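Local coordinates for nisin biosynthesis protein nisC (PDB 2G0D), which catalyses the zinc-dependent cyclisation of the lantibiotic nisin, closing its thioether rings by adding cysteine thiols to dehydrated residues, at residues Leu330-Asn342 against Trp395-Lys407. Residues are numbered along the deposited sequence; the frame is centred on the assembly and turned at random.
Sequences LIEICSLFKRLLN and WRQALLLFDDFLK
Glu332, Leu340 and Leu401 bury the most surface where helix 327-341 lies against the C-terminal loop of the alpha-toroid. The CG of Glu332 stands anti to the backbone N (chi1 -166°), and a bend at chi2 places its carboxylate at the NE/NH1 edge of Arg396. Arg396 grips it side-on with two nitrogens that converge on one oxygen: NE is 2.7 Å and NH1 2.8 Å from Glu332 OE2, and both bonds are distinctly bent. The same carboxylate meets the indole of Trp395 obliquely, Glu332 CD lying 3.5 Å from Trp395 CH2, while CG of Arg396 packs over a face of that ring. Leu401 presses CD1 against Glu332 CG at 3.4 Å and turns CD2 to Ile333 and Leu336, beside the polar network. Two turns further along the helix, Arg339 brings its guanidinium flat onto that of Arg396, centres 3.7 Å apart and planes at 7°. Asp403 joins the two arginines: its OD1 takes a weak bond from Arg339 NE and a second bond from NH2, and its OD2 receives Arg396 NH2 at 3.0 Å in the guanidinium plane. Ser335 OG accepts a further bond from Arg339 NH1. Farther along, Leu340 sets its two methyls over the Phe402-Phe405 turn, CD1 lying 4.0 Å from Phe405 CB, and Leu406 brings CD1 to within 4.1 Å of Leu340 CB, in the last turn of the helix. Tyr290 of helix 281-294 bonds the loop backbone at Leu400 and Phe402 and stacks on Phe405. Asp403 bonds both stacked arginines and Glu332 bonds Arg396, so the two carboxylates probably offset the like charges of the pair and favour its stacked placing, tying the loop to the helix beside an apolar layer of leucines.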
# COMPACT_ATOMS: atom_id res chain seq x y z
N LEU A 330 -2.70 -6.91 -8.99
CA LEU A 330 -3.53 -8.14 -8.81
C LEU A 330 -2.64 -9.37 -8.70
O LEU A 330 -2.77 -10.19 -7.79
CB LEU A 330 -4.49 -8.27 -10.01
CG LEU A 330 -5.90 -7.67 -9.82
CD1 LEU A 330 -5.84 -6.18 -9.53
CD2 LEU A 330 -6.86 -7.97 -10.99
N ILE A 331 -1.71 -9.49 -9.64
CA ILE A 331 -0.77 -10.59 -9.64
C ILE A 331 0.05 -10.67 -8.33
O ILE A 331 0.21 -11.74 -7.75
CB ILE A 331 0.12 -10.52 -10.94
CG1 ILE A 331 -0.73 -10.89 -12.17
CG2 ILE A 331 1.34 -11.45 -10.88
CD1 ILE A 331 -1.27 -12.37 -12.23
N GLU A 332 0.55 -9.54 -7.86
CA GLU A 332 1.35 -9.54 -6.66
C GLU A 332 0.57 -9.92 -5.39
O GLU A 332 1.14 -10.50 -4.44
CB GLU A 332 2.06 -8.19 -6.45
CG GLU A 332 3.16 -8.31 -5.39
CD GLU A 332 4.38 -9.11 -5.85
OE1 GLU A 332 4.54 -9.26 -7.08
OE2 GLU A 332 5.19 -9.58 -5.00
N ILE A 333 -0.70 -9.53 -5.37
CA ILE A 333 -1.61 -9.99 -4.33
C ILE A 333 -1.81 -11.51 -4.37
O ILE A 333 -1.77 -12.16 -3.31
CB ILE A 333 -2.96 -9.26 -4.43
CG1 ILE A 333 -2.78 -7.76 -4.16
CG2 ILE A 333 -3.94 -9.86 -3.41
CD1 ILE A 333 -3.89 -6.88 -4.76
N CYS A 334 -2.02 -12.09 -5.57
CA CYS A 334 -2.10 -13.55 -5.70
C CYS A 334 -0.82 -14.23 -5.21
O CYS A 334 -0.87 -15.30 -4.61
CB CYS A 334 -2.30 -13.96 -7.16
SG CYS A 334 -3.85 -13.41 -7.90
N SER A 335 0.31 -13.61 -5.49
CA SER A 335 1.57 -14.21 -5.11
C SER A 335 1.70 -14.20 -3.57
O SER A 335 2.25 -15.14 -2.96
CB SER A 335 2.70 -13.44 -5.78
OG SER A 335 3.94 -14.03 -5.47
N LEU A 336 1.19 -13.14 -2.95
CA LEU A 336 1.13 -13.08 -1.49
C LEU A 336 0.19 -14.13 -0.89
O LEU A 336 0.58 -14.83 0.05
CB LEU A 336 0.81 -11.67 -0.96
CG LEU A 336 0.66 -11.86 0.55
CD1 LEU A 336 1.96 -11.63 1.33
CD2 LEU A 336 -0.50 -11.11 1.12
N PHE A 337 -1.03 -14.26 -1.41
CA PHE A 337 -1.92 -15.38 -1.04
C PHE A 337 -1.24 -16.75 -1.09
O PHE A 337 -1.34 -17.55 -0.15
CB PHE A 337 -3.15 -15.43 -1.92
CG PHE A 337 -4.28 -14.60 -1.42
CD1 PHE A 337 -4.23 -13.20 -1.46
CD2 PHE A 337 -5.44 -15.22 -0.92
CE1 PHE A 337 -5.30 -12.44 -0.99
CE2 PHE A 337 -6.51 -14.47 -0.47
CZ PHE A 337 -6.45 -13.08 -0.51
N LYS A 338 -0.54 -17.03 -2.20
CA LYS A 338 0.13 -18.32 -2.39
C LYS A 338 1.23 -18.54 -1.34
O LYS A 338 1.33 -19.61 -0.76
CB LYS A 338 0.72 -18.40 -3.80
CG LYS A 338 1.31 -19.76 -4.13
CD LYS A 338 2.01 -19.76 -5.47
CE LYS A 338 2.60 -21.14 -5.75
NZ LYS A 338 1.53 -22.14 -6.03
N ARG A 339 2.05 -17.51 -1.12
CA ARG A 339 3.08 -17.49 -0.09
C ARG A 339 2.53 -17.80 1.32
O ARG A 339 3.15 -18.54 2.06
CB ARG A 339 3.78 -16.12 -0.08
CG ARG A 339 5.09 -16.06 0.74
CD ARG A 339 6.13 -15.12 0.08
NE ARG A 339 5.44 -13.90 -0.19
CZ ARG A 339 5.06 -13.46 -1.38
NH1 ARG A 339 5.37 -14.09 -2.52
NH2 ARG A 339 4.35 -12.36 -1.41
N LEU A 340 1.39 -17.21 1.69
CA LEU A 340 0.89 -17.39 3.07
C LEU A 340 0.05 -18.68 3.25
O LEU A 340 0.12 -19.32 4.30
CB LEU A 340 0.11 -16.17 3.57
CG LEU A 340 0.87 -14.82 3.68
CD1 LEU A 340 -0.04 -13.72 4.20
CD2 LEU A 340 2.13 -14.93 4.53
N LEU A 341 -0.69 -19.06 2.21
CA LEU A 341 -1.68 -20.15 2.27
C LEU A 341 -1.25 -21.42 1.53
O LEU A 341 -1.83 -22.49 1.72
CB LEU A 341 -3.02 -19.64 1.72
CG LEU A 341 -3.63 -18.40 2.41
CD1 LEU A 341 -5.06 -18.13 1.93
CD2 LEU A 341 -3.65 -18.56 3.91
N ASN A 342 -0.22 -21.30 0.70
CA ASN A 342 0.18 -22.40 -0.16
C ASN A 342 -0.97 -22.84 -1.05
O ASN A 342 -1.11 -24.01 -1.39
CB ASN A 342 0.73 -23.58 0.65
CG ASN A 342 1.92 -23.18 1.49
OD1 ASN A 342 1.91 -23.34 2.73
ND2 ASN A 342 2.95 -22.64 0.84
N TRP A 395 10.06 -3.74 -0.10
CA TRP A 395 9.14 -3.03 -1.01
C TRP A 395 7.68 -3.40 -0.85
O TRP A 395 6.80 -2.54 -0.98
CB TRP A 395 9.54 -3.19 -2.49
CG TRP A 395 9.32 -4.57 -3.10
CD1 TRP A 395 10.12 -5.69 -2.94
CD2 TRP A 395 8.27 -4.97 -4.01
NE1 TRP A 395 9.63 -6.73 -3.68
CE2 TRP A 395 8.50 -6.32 -4.34
CE3 TRP A 395 7.16 -4.30 -4.58
CZ2 TRP A 395 7.66 -7.04 -5.22
CZ3 TRP A 395 6.33 -5.01 -5.45
CH2 TRP A 395 6.58 -6.37 -5.75
N ARG A 396 7.42 -4.68 -0.59
CA ARG A 396 6.04 -5.21 -0.44
C ARG A 396 5.22 -4.59 0.68
O ARG A 396 3.98 -4.56 0.61
CB ARG A 396 6.07 -6.74 -0.26
CG ARG A 396 6.19 -7.50 -1.57
CD ARG A 396 6.50 -9.02 -1.36
NE ARG A 396 6.63 -9.69 -2.67
CZ ARG A 396 7.18 -10.88 -2.89
NH1 ARG A 396 7.21 -11.33 -4.15
NH2 ARG A 396 7.70 -11.63 -1.90
N GLN A 397 5.93 -4.08 1.71
CA GLN A 397 5.33 -3.38 2.83
C GLN A 397 4.48 -2.21 2.36
O GLN A 397 3.45 -1.91 2.96
CB GLN A 397 6.41 -2.85 3.78
CG GLN A 397 5.96 -2.64 5.24
CD GLN A 397 5.74 -3.98 6.00
OE1 GLN A 397 5.27 -4.00 7.17
NE2 GLN A 397 6.07 -5.07 5.36
N ALA A 398 4.92 -1.55 1.30
CA ALA A 398 4.24 -0.37 0.78
C ALA A 398 2.86 -0.70 0.19
O ALA A 398 2.02 0.18 0.02
CB ALA A 398 5.10 0.29 -0.29
N LEU A 399 2.65 -1.98 -0.13
CA LEU A 399 1.40 -2.49 -0.70
C LEU A 399 0.58 -3.26 0.32
O LEU A 399 -0.43 -3.85 -0.03
CB LEU A 399 1.70 -3.40 -1.90
CG LEU A 399 2.30 -2.74 -3.15
CD1 LEU A 399 2.54 -3.79 -4.27
CD2 LEU A 399 1.40 -1.65 -3.68
N LEU A 400 1.04 -3.26 1.58
CA LEU A 400 0.44 -4.07 2.67
C LEU A 400 0.43 -5.54 2.32
O LEU A 400 -0.54 -6.27 2.61
CB LEU A 400 -0.99 -3.61 3.05
CG LEU A 400 -1.29 -2.13 3.31
CD1 LEU A 400 -2.76 -1.96 3.78
CD2 LEU A 400 -0.30 -1.45 4.29
N LEU A 401 1.52 -5.99 1.72
CA LEU A 401 1.70 -7.41 1.43
C LEU A 401 2.73 -7.85 2.44
O LEU A 401 3.91 -7.50 2.33
CB LEU A 401 2.17 -7.62 -0.00
CG LEU A 401 1.21 -7.04 -1.04
CD1 LEU A 401 1.75 -7.21 -2.51
CD2 LEU A 401 -0.25 -7.60 -0.90
N PHE A 402 2.27 -8.60 3.44
CA PHE A 402 3.04 -8.87 4.65
C PHE A 402 3.53 -10.32 4.65
O PHE A 402 2.81 -11.23 5.11
CB PHE A 402 2.14 -8.60 5.87
CG PHE A 402 1.62 -7.17 5.97
CD1 PHE A 402 2.51 -6.08 5.91
CD2 PHE A 402 0.26 -6.93 6.21
CE1 PHE A 402 2.04 -4.74 6.02
CE2 PHE A 402 -0.23 -5.61 6.32
CZ PHE A 402 0.68 -4.51 6.27
N ASP A 403 4.74 -10.53 4.10
CA ASP A 403 5.37 -11.84 3.96
C ASP A 403 5.65 -12.47 5.31
O ASP A 403 5.74 -13.70 5.40
CB ASP A 403 6.71 -11.76 3.21
CG ASP A 403 6.55 -11.52 1.71
OD1 ASP A 403 5.39 -11.40 1.20
OD2 ASP A 403 7.61 -11.40 1.04
N ASP A 404 5.75 -11.63 6.35
CA ASP A 404 6.01 -12.07 7.73
C ASP A 404 4.77 -12.26 8.59
O ASP A 404 4.88 -12.48 9.81
CB ASP A 404 6.95 -11.07 8.44
CG ASP A 404 6.31 -9.67 8.58
OD1 ASP A 404 5.43 -9.29 7.77
OD2 ASP A 404 6.72 -8.93 9.50
N PHE A 405 3.59 -12.19 7.97
CA PHE A 405 2.34 -12.19 8.68
C PHE A 405 2.20 -13.41 9.62
O PHE A 405 1.52 -13.34 10.64
CB PHE A 405 1.13 -12.14 7.71
CG PHE A 405 -0.13 -11.60 8.35
CD1 PHE A 405 -0.39 -10.22 8.34
CD2 PHE A 405 -1.04 -12.44 8.98
CE1 PHE A 405 -1.54 -9.69 8.98
CE2 PHE A 405 -2.19 -11.92 9.60
CZ PHE A 405 -2.42 -10.53 9.61
N LEU A 406 2.83 -14.53 9.25
CA LEU A 406 2.70 -15.76 10.03
C LEU A 406 4.02 -16.15 10.66
O LEU A 406 4.19 -17.28 11.09
CB LEU A 406 2.13 -16.91 9.18
CG LEU A 406 0.71 -16.69 8.65
CD1 LEU A 406 0.41 -17.62 7.43
CD2 LEU A 406 -0.35 -16.85 9.76
N LYS A 407 4.96 -15.20 10.70
CA LYS A 407 6.24 -15.45 11.38
C LYS A 407 6.16 -15.10 12.86
O LYS A 407 7.05 -15.45 13.64
CB LYS A 407 7.37 -14.67 10.71
CG LYS A 407 7.65 -15.06 9.26
CD LYS A 407 7.82 -16.55 9.09
CE LYS A 407 8.00 -16.88 7.62
NZ LYS A 407 8.28 -18.32 7.45